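PDB 4FLN: protease Do-like 2, chloroplastic from Arabidopsis thaliana, which acts as a serine protease of the chloroplast that makes the primary cut in the photodamaged D1 protein of photosystem II. Local coordinates for residues B[235-239]-B[250-254]. Sequence-based numbering, arbitrary orientation.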
loop_
_atom_site.group_PDB
_atom_site.type_symbol
_atom_site.label_atom_id
_atom_site.label_comp_id
_atom_site.label_asym_id
_atom_site.label_seq_id
_atom_site.Cartn_x
_atom_site.Cartn_y
_atom_site.Cartn_z
ATOM N N VAL B 235 24.707 31.582 -13.985
ATOM C CA VAL B 235 24.909 30.291 -14.619
ATOM C C VAL B 235 24.509 30.415 -16.066
ATOM O O VAL B 235 25.082 29.771 -16.940
ATOM C CB VAL B 235 24.056 29.200 -13.980
ATOM C CG1 VAL B 235 24.140 27.934 -14.801
ATOM C CG2 VAL B 235 24.509 28.949 -12.561
ATOM N N VAL B 236 23.516 31.256 -16.311
ATOM C CA VAL B 236 23.069 31.529 -17.670
ATOM C C VAL B 236 24.114 32.276 -18.483
ATOM O O VAL B 236 24.359 31.922 -19.640
ATOM C CB VAL B 236 21.766 32.335 -17.698
ATOM C CG1 VAL B 236 21.416 32.692 -19.132
ATOM C CG2 VAL B 236 20.656 31.539 -17.054
ATOM N N SER B 237 24.715 33.307 -17.883
ATOM C CA SER B 237 25.764 34.087 -18.554
ATOM C C SER B 237 26.860 33.143 -18.978
ATOM O O SER B 237 27.282 33.146 -20.132
ATOM C CB SER B 237 26.384 35.134 -17.629
ATOM O OG SER B 237 25.406 35.955 -17.023
ATOM N N HIS B 238 27.307 32.329 -18.025
ATOM C CA HIS B 238 28.367 31.367 -18.264
ATOM C C HIS B 238 28.058 30.535 -19.490
ATOM O O HIS B 238 28.924 30.280 -20.316
ATOM C CB HIS B 238 28.535 30.454 -17.057
ATOM C CG HIS B 238 29.696 29.521 -17.172
ATOM N ND1 HIS B 238 29.730 28.486 -18.082
ATOM C CD2 HIS B 238 30.870 29.471 -16.500
ATOM C CE1 HIS B 238 30.872 27.833 -17.960
ATOM N NE2 HIS B 238 31.584 28.416 -17.012
ATOM N N PHE B 239 26.809 30.122 -19.609
ATOM C CA PHE B 239 26.396 29.331 -20.748
ATOM C C PHE B 239 26.478 30.133 -22.045
ATOM O O PHE B 239 26.993 29.661 -23.058
ATOM C CB PHE B 239 24.980 28.799 -20.537
ATOM C CG PHE B 239 24.519 27.895 -21.631
ATOM C CD1 PHE B 239 25.098 26.649 -21.797
ATOM C CD2 PHE B 239 23.528 28.296 -22.504
ATOM C CE1 PHE B 239 24.689 25.821 -22.808
ATOM C CE2 PHE B 239 23.115 27.474 -23.519
ATOM C CZ PHE B 239 23.693 26.233 -23.677
ATOM N N THR B 250 30.909 23.793 -23.714
ATOM C CA THR B 250 32.085 23.169 -23.102
ATOM C C THR B 250 31.903 22.824 -21.627
ATOM O O THR B 250 32.787 22.247 -20.999
ATOM C CB THR B 250 33.337 24.046 -23.266
ATOM O OG1 THR B 250 33.071 25.351 -22.741
ATOM C CG2 THR B 250 33.708 24.166 -24.733
ATOM N N GLY B 251 30.761 23.200 -21.070
ATOM C CA GLY B 251 30.426 22.816 -19.712
ATOM C C GLY B 251 31.082 23.591 -18.584
ATOM O O GLY B 251 31.727 24.615 -18.794
ATOM N N TYR B 252 30.882 23.086 -17.373
ATOM C CA TYR B 252 31.385 23.690 -16.149
ATOM C C TYR B 252 32.455 22.796 -15.508
ATOM O O TYR B 252 32.212 21.616 -15.235
ATOM C CB TYR B 252 30.225 23.962 -15.183
ATOM C CG TYR B 252 29.141 24.820 -15.777
ATOM C CD1 TYR B 252 28.988 26.139 -15.389
ATOM C CD2 TYR B 252 28.271 24.313 -16.742
ATOM C CE1 TYR B 252 27.991 26.940 -15.936
ATOM C CE2 TYR B 252 27.278 25.107 -17.304
ATOM C CZ TYR B 252 27.147 26.420 -16.890
ATOM O OH TYR B 252 26.173 27.224 -17.425
ATOM N N PRO B 253 33.653 23.350 -15.283
ATOM C CA PRO B 253 34.761 22.504 -14.831
ATOM C C PRO B 253 34.642 22.064 -13.371
ATOM O O PRO B 253 33.900 22.656 -12.595
ATOM C CB PRO B 253 35.986 23.400 -15.036
ATOM C CG PRO B 253 35.457 24.773 -14.909
ATOM C CD PRO B 253 34.048 24.763 -15.415
ATOM N N CYS B 254 35.367 21.009 -13.019
ATOM C CA CYS B 254 35.504 20.601 -11.628
ATOM C C CYS B 254 36.988 20.536 -11.267
ATOM O O CYS B 254 37.855 20.444 -12.141
ATOM C CB CYS B 254 34.843 19.244 -11.379
ATOM S SG CYS B 254 35.747 17.846 -12.080
#
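Where the protease domain hands over to the first PDZ domain, the linker that follows helix 233-246 doubles back on the helix, and Tyr252 lies against His238 and Val235. The phenol of Tyr252 and the imidazole of His238 form an offset stack, with centroids 4.1 Å apart and planes inclined by 22°. Tyr252 CE1 sits over the imidazole face toward its rim, 3.2 Å from His238 ND1. With CG anti to the backbone N (chi1 -174°), His238 sends its ring along the tyrosine in the opposite sense, bringing its CE1 to within 3.4 Å of Gly251 O, near the ring plane. His238 NE2 is hydrogen-bonded to Lys331 O of the PDZ domain, which fixes the ring's rotation, and Phe332 also stacks on it. Helix 233-246 is the C-terminal helix of the chymotrypsin-like domain, packed on its second barrel, and the tyrosine ties the linker to it. Tyr252 OH donates to Val235 O at 2.8 Å, tilted 24° from the carbonyl plane. That oxygen also takes the helical bond from Phe239 N, on the opposite face of the plane. Val235 CG1 packs 4.0 Å from Tyr252 CZ, its side chain about 8 Å from that of Asp122, the probable charge-relay aspartate. A phenylalanine in place of Tyr252 could keep the stack but would probably deprive Val235 O of its hydroxyl donor, leaving the linker less firmly held. Next in the chain, Pro253 makes backbone hydrogen bonds to the bound peptide.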